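Local coordinates for protein pelota homolog (Archaeoglobus fulgidus, PDB 3OBY) that probably helps recognise stalled ribosomes and promotes cleavage of their mRNA and release of non-functional ribosomes, at residues E130-V142 with V145-M159. Sequence-based numbering, arbitrary orientation.
Sequences EIVMLTIEEGYAV and VLRQWGVEEIFEERM
E130, just ahead of strand 131-137, meets R147 at the end of strand 140-147 in an end-on salt bridge: R147 NH1 reaches E130 OE1 and R147 NH2 reaches E130 OE2, each at 2.9 Å, with both oxygens met on their syn sides and the two planar groups 26° apart. The glutamate's bend at chi2 (85°) turns its carboxylate to the arginine while CD rests on V145 CG2, 3.7 Å away. Replacing E130 by alanine is likely to leave the guanidinium without its two-point partner and freer to turn. Next to it, L146 N bonds to I131 O. M133's long unbranched chain, bent at chi3, brings CE against V151 CG2 (3.8 Å), while on the opposite face branched V132 sets CG1 against I154 CD1. At the far end, G139's positive phi favours glycine where the turn meets M159. The Y140 ring and R158 guanidinium lie nearly parallel (8° apart), and A141, its small methyl against F172, pairs with E157 through two backbone bonds. Beyond the V142-E156 pair a classic beta bulge at I154 and F155 adds one residue. The three strands form a meander edging a mixed sheet: strand 131-137 runs beside strand 187-191, M133 packs on helix 224-233, and V132 and F155 meet helix 172-183.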
loop_
_atom_site.group_PDB
_atom_site.type_symbol
_atom_site.label_atom_id
_atom_site.label_comp_id
_atom_site.label_asym_id
_atom_site.label_seq_id
_atom_site.Cartn_x
_atom_site.Cartn_y
_atom_site.Cartn_z
ATOM N N GLU A 130 -10.832 -7.628 5.182
ATOM C CA GLU A 130 -12.129 -7.366 5.783
ATOM C C GLU A 130 -11.877 -6.693 7.128
ATOM O O GLU A 130 -11.305 -7.299 8.040
ATOM C CB GLU A 130 -12.907 -8.674 5.986
ATOM C CG GLU A 130 -14.323 -8.483 6.519
ATOM C CD GLU A 130 -15.346 -8.204 5.428
ATOM O OE1 GLU A 130 -15.099 -7.334 4.559
ATOM O OE2 GLU A 130 -16.409 -8.860 5.449
ATOM N N ILE A 131 -12.309 -5.441 7.242
ATOM C CA ILE A 131 -12.120 -4.665 8.464
ATOM C C ILE A 131 -13.405 -4.435 9.268
ATOM O O ILE A 131 -14.434 -4.041 8.721
ATOM C CB ILE A 131 -11.518 -3.267 8.148
ATOM C CG1 ILE A 131 -10.236 -3.400 7.326
ATOM C CG2 ILE A 131 -11.223 -2.538 9.435
ATOM C CD1 ILE A 131 -9.198 -4.279 7.970
ATOM N N VAL A 132 -13.335 -4.671 10.572
ATOM C CA VAL A 132 -14.481 -4.449 11.444
ATOM C C VAL A 132 -14.158 -3.385 12.489
ATOM O O VAL A 132 -13.107 -3.413 13.124
ATOM C CB VAL A 132 -14.918 -5.740 12.180
ATOM C CG1 VAL A 132 -15.941 -5.397 13.265
ATOM C CG2 VAL A 132 -15.526 -6.720 11.192
ATOM N N MET A 133 -15.072 -2.442 12.655
ATOM C CA MET A 133 -14.892 -1.379 13.621
ATOM C C MET A 133 -15.861 -1.568 14.777
ATOM O O MET A 133 -17.045 -1.839 14.571
ATOM C CB MET A 133 -15.122 -0.024 12.961
ATOM C CG MET A 133 -13.954 0.466 12.136
ATOM S SD MET A 133 -14.357 1.997 11.308
ATOM C CE MET A 133 -13.695 1.689 9.638
ATOM N N LEU A 134 -15.347 -1.425 15.994
ATOM C CA LEU A 134 -16.148 -1.583 17.200
ATOM C C LEU A 134 -15.973 -0.419 18.156
ATOM O O LEU A 134 -14.884 -0.197 18.686
ATOM C CB LEU A 134 -15.760 -2.864 17.930
ATOM C CG LEU A 134 -16.350 -2.978 19.339
ATOM C CD1 LEU A 134 -17.786 -3.445 19.233
ATOM C CD2 LEU A 134 -15.545 -3.958 20.174
ATOM N N THR A 135 -17.047 0.325 18.374
ATOM C CA THR A 135 -17.008 1.440 19.309
ATOM C C THR A 135 -17.641 0.890 20.574
ATOM O O THR A 135 -18.708 0.281 20.520
ATOM C CB THR A 135 -17.820 2.631 18.800
ATOM O OG1 THR A 135 -19.115 2.183 18.381
ATOM C CG2 THR A 135 -17.106 3.294 17.637
ATOM N N ILE A 136 -16.978 1.082 21.708
ATOM C CA ILE A 136 -17.491 0.554 22.962
ATOM C C ILE A 136 -17.297 1.494 24.140
ATOM O O ILE A 136 -16.301 2.213 24.239
ATOM C CB ILE A 136 -16.819 -0.795 23.299
ATOM C CG1 ILE A 136 -17.573 -1.496 24.431
ATOM C CG2 ILE A 136 -15.372 -0.564 23.713
ATOM C CD1 ILE A 136 -17.013 -2.869 24.784
ATOM N N GLU A 137 -18.276 1.470 25.033
ATOM C CA GLU A 137 -18.274 2.283 26.236
ATOM C C GLU A 137 -19.065 1.457 27.239
ATOM O O GLU A 137 -19.805 0.559 26.842
ATOM C CB GLU A 137 -18.977 3.615 25.975
ATOM C CG GLU A 137 -20.488 3.508 25.865
ATOM C CD GLU A 137 -21.127 4.784 25.358
ATOM O OE1 GLU A 137 -20.854 5.861 25.929
ATOM O OE2 GLU A 137 -21.905 4.708 24.385
ATOM N N GLU A 138 -18.913 1.751 28.526
ATOM C CA GLU A 138 -19.620 1.005 29.563
ATOM C C GLU A 138 -21.036 0.600 29.170
ATOM O O GLU A 138 -21.870 1.448 28.858
ATOM C CB GLU A 138 -19.680 1.806 30.866
ATOM C CG GLU A 138 -18.430 1.725 31.730
ATOM C CD GLU A 138 -18.684 2.196 33.157
ATOM O OE1 GLU A 138 -19.078 3.367 33.339
ATOM O OE2 GLU A 138 -18.495 1.391 34.095
ATOM N N GLY A 139 -21.285 -0.706 29.182
ATOM C CA GLY A 139 -22.597 -1.239 28.860
ATOM C C GLY A 139 -23.175 -1.000 27.476
ATOM O O GLY A 139 -24.379 -1.155 27.280
ATOM N N TYR A 140 -22.344 -0.633 26.508
ATOM C CA TYR A 140 -22.849 -0.397 25.159
ATOM C C TYR A 140 -21.780 -0.556 24.083
ATOM O O TYR A 140 -20.652 -0.083 24.235
ATOM C CB TYR A 140 -23.471 0.999 25.065
ATOM C CG TYR A 140 -24.043 1.314 23.704
ATOM C CD1 TYR A 140 -25.015 0.494 23.129
ATOM C CD2 TYR A 140 -23.614 2.430 22.990
ATOM C CE1 TYR A 140 -25.544 0.778 21.877
ATOM C CE2 TYR A 140 -24.138 2.725 21.740
ATOM C CZ TYR A 140 -25.103 1.896 21.190
ATOM O OH TYR A 140 -25.630 2.193 19.957
ATOM N N ALA A 141 -22.151 -1.217 22.990
ATOM C CA ALA A 141 -21.229 -1.443 21.889
ATOM C C ALA A 141 -21.943 -1.540 20.547
ATOM O O ALA A 141 -23.068 -2.032 20.452
ATOM C CB ALA A 141 -20.425 -2.708 22.139
ATOM N N VAL A 142 -21.268 -1.060 19.511
ATOM C CA VAL A 142 -21.791 -1.086 18.152
ATOM C C VAL A 142 -20.647 -1.409 17.205
ATOM O O VAL A 142 -19.565 -0.826 17.295
ATOM C CB VAL A 142 -22.383 0.278 17.744
ATOM C CG1 VAL A 142 -22.840 0.237 16.291
ATOM C CG2 VAL A 142 -23.533 0.627 18.652
ATOM N N VAL A 145 -18.856 -3.031 9.595
ATOM C CA VAL A 145 -17.822 -3.551 8.728
ATOM C C VAL A 145 -17.630 -2.516 7.632
ATOM O O VAL A 145 -18.558 -1.786 7.293
ATOM C CB VAL A 145 -18.231 -4.908 8.112
ATOM C CG1 VAL A 145 -19.502 -4.743 7.284
ATOM C CG2 VAL A 145 -17.086 -5.465 7.263
ATOM N N LEU A 146 -16.419 -2.441 7.095
ATOM C CA LEU A 146 -16.128 -1.481 6.049
ATOM C C LEU A 146 -16.631 -2.012 4.709
ATOM O O LEU A 146 -16.487 -3.191 4.391
ATOM C CB LEU A 146 -14.623 -1.209 5.989
ATOM C CG LEU A 146 -14.174 -0.075 5.066
ATOM C CD1 LEU A 146 -14.793 1.238 5.543
ATOM C CD2 LEU A 146 -12.653 0.013 5.065
ATOM N N ARG A 147 -17.247 -1.127 3.940
ATOM C CA ARG A 147 -17.776 -1.475 2.634
ATOM C C ARG A 147 -17.485 -0.286 1.731
ATOM O O ARG A 147 -17.051 0.760 2.212
ATOM C CB ARG A 147 -19.277 -1.741 2.739
ATOM C CG ARG A 147 -19.608 -3.050 3.445
ATOM C CD ARG A 147 -19.404 -4.237 2.513
ATOM N NE ARG A 147 -19.490 -5.520 3.206
ATOM C CZ ARG A 147 -18.453 -6.160 3.735
ATOM N NH1 ARG A 147 -17.236 -5.641 3.651
ATOM N NH2 ARG A 147 -18.632 -7.324 4.345
ATOM N N GLN A 148 -17.709 -0.435 0.432
ATOM C CA GLN A 148 -17.429 0.651 -0.500
ATOM C C GLN A 148 -18.062 1.988 -0.120
ATOM O O GLN A 148 -17.415 3.029 -0.223
ATOM C CB GLN A 148 -17.884 0.277 -1.913
ATOM C CG GLN A 148 -17.406 -1.073 -2.393
ATOM C CD GLN A 148 -17.674 -1.287 -3.871
ATOM O OE1 GLN A 148 -17.570 -2.405 -4.378
ATOM N NE2 GLN A 148 -18.013 -0.209 -4.572
ATOM N N TRP A 149 -19.319 1.959 0.321
ATOM C CA TRP A 149 -20.034 3.187 0.672
ATOM C C TRP A 149 -19.822 3.692 2.096
ATOM O O TRP A 149 -20.397 4.709 2.480
ATOM C CB TRP A 149 -21.531 3.000 0.416
ATOM C CG TRP A 149 -22.155 1.978 1.311
ATOM C CD1 TRP A 149 -22.710 2.193 2.540
ATOM C CD2 TRP A 149 -22.263 0.571 1.061
ATOM N NE1 TRP A 149 -23.162 1.005 3.071
ATOM C CE2 TRP A 149 -22.901 -0.006 2.183
ATOM C CE3 TRP A 149 -21.885 -0.258 -0.001
ATOM C CZ2 TRP A 149 -23.166 -1.373 2.270
ATOM C CZ3 TRP A 149 -22.149 -1.621 0.089
ATOM C CH2 TRP A 149 -22.783 -2.162 1.214
ATOM N N GLY A 150 -19.004 2.990 2.875
ATOM C CA GLY A 150 -18.748 3.410 4.243
ATOM C C GLY A 150 -18.878 2.279 5.246
ATOM O O GLY A 150 -18.890 1.110 4.868
ATOM N N VAL A 151 -18.980 2.621 6.527
ATOM C CA VAL A 151 -19.102 1.612 7.571
ATOM C C VAL A 151 -20.551 1.165 7.693
ATOM O O VAL A 151 -21.447 1.985 7.877
ATOM C CB VAL A 151 -18.626 2.158 8.934
ATOM C CG1 VAL A 151 -18.674 1.060 9.988
ATOM C CG2 VAL A 151 -17.220 2.714 8.802
ATOM N N GLU A 152 -20.758 -0.146 7.599
ATOM C CA GLU A 152 -22.082 -0.759 7.680
ATOM C C GLU A 152 -22.264 -1.508 9.003
ATOM O O GLU A 152 -21.686 -2.572 9.199
ATOM C CB GLU A 152 -22.253 -1.737 6.510
ATOM C CG GLU A 152 -23.651 -2.306 6.320
ATOM C CD GLU A 152 -24.671 -1.240 5.963
ATOM O OE1 GLU A 152 -24.417 -0.455 5.023
ATOM O OE2 GLU A 152 -25.732 -1.191 6.623
ATOM N N GLU A 153 -23.071 -0.954 9.902
ATOM C CA GLU A 153 -23.322 -1.578 11.202
ATOM C C GLU A 153 -23.682 -3.067 11.095
ATOM O O GLU A 153 -24.490 -3.451 10.253
ATOM C CB GLU A 153 -24.440 -0.817 11.925
ATOM C CG GLU A 153 -24.982 -1.517 13.159
ATOM C CD GLU A 153 -25.954 -0.657 13.945
ATOM O OE1 GLU A 153 -26.667 -1.214 14.811
ATOM O OE2 GLU A 153 -25.998 0.572 13.706
ATOM N N ILE A 154 -23.075 -3.900 11.943
ATOM C CA ILE A 154 -23.346 -5.338 11.925
ATOM C C ILE A 154 -24.057 -5.832 13.177
ATOM O O ILE A 154 -24.759 -6.842 13.134
ATOM C CB ILE A 154 -22.058 -6.182 11.728
ATOM C CG1 ILE A 154 -21.010 -5.813 12.776
ATOM C CG2 ILE A 154 -21.517 -5.984 10.321
ATOM C CD1 ILE A 154 -19.735 -6.631 12.655
ATOM N N PHE A 155 -23.863 -5.140 14.296
ATOM C CA PHE A 155 -24.542 -5.516 15.531
ATOM C C PHE A 155 -24.410 -4.485 16.633
ATOM O O PHE A 155 -23.625 -3.544 16.540
ATOM C CB PHE A 155 -24.063 -6.882 16.056
ATOM C CG PHE A 155 -22.665 -6.877 16.636
ATOM C CD1 PHE A 155 -21.580 -7.297 15.873
ATOM C CD2 PHE A 155 -22.442 -6.499 17.960
ATOM C CE1 PHE A 155 -20.295 -7.339 16.415
ATOM C CE2 PHE A 155 -21.158 -6.537 18.511
ATOM C CZ PHE A 155 -20.086 -6.962 17.737
ATOM N N GLU A 156 -25.211 -4.681 17.673
ATOM C CA GLU A 156 -25.232 -3.821 18.851
ATOM C C GLU A 156 -25.297 -4.714 20.087
ATOM O O GLU A 156 -25.633 -5.895 19.998
ATOM C CB GLU A 156 -26.463 -2.917 18.847
ATOM C CG GLU A 156 -26.241 -1.495 18.392
ATOM C CD GLU A 156 -27.405 -0.609 18.789
ATOM O OE1 GLU A 156 -28.548 -1.109 18.799
ATOM O OE2 GLU A 156 -27.189 0.582 19.085
ATOM N N GLU A 157 -24.993 -4.140 21.241
ATOM C CA GLU A 157 -25.029 -4.895 22.478
ATOM C C GLU A 157 -25.070 -3.907 23.631
ATOM O O GLU A 157 -24.276 -2.968 23.680
ATOM C CB GLU A 157 -23.787 -5.782 22.579
ATOM C CG GLU A 157 -23.895 -6.930 23.577
ATOM C CD GLU A 157 -25.021 -7.891 23.251
ATOM O OE1 GLU A 157 -25.206 -8.196 22.070
ATOM O OE2 GLU A 157 -25.716 -8.350 24.176
ATOM N N ARG A 158 -26.006 -4.107 24.549
ATOM C CA ARG A 158 -26.124 -3.222 25.697
ATOM C C ARG A 158 -25.901 -3.994 26.987
ATOM O O ARG A 158 -26.166 -5.194 27.055
ATOM C CB ARG A 158 -27.496 -2.537 25.703
ATOM C CG ARG A 158 -27.671 -1.527 24.566
ATOM C CD ARG A 158 -29.059 -0.892 24.538
ATOM N NE ARG A 158 -29.220 0.023 23.406
ATOM C CZ ARG A 158 -28.642 1.218 23.310
ATOM N NH1 ARG A 158 -27.858 1.665 24.285
ATOM N NH2 ARG A 158 -28.836 1.964 22.228
ATOM N N MET A 159 -25.399 -3.296 28.002
ATOM C CA MET A 159 -25.120 -3.897 29.300
ATOM C C MET A 159 -26.244 -4.836 29.709
ATOM O O MET A 159 -26.116 -6.052 29.579
ATOM C CB MET A 159 -24.945 -2.810 30.366
ATOM C CG MET A 159 -24.473 -3.332 31.717
ATOM S SD MET A 159 -22.863 -4.166 31.653
ATOM C CE MET A 159 -21.787 -2.903 32.347
HETATM O O HOH W 1 -14.017 -4.910 5.198
#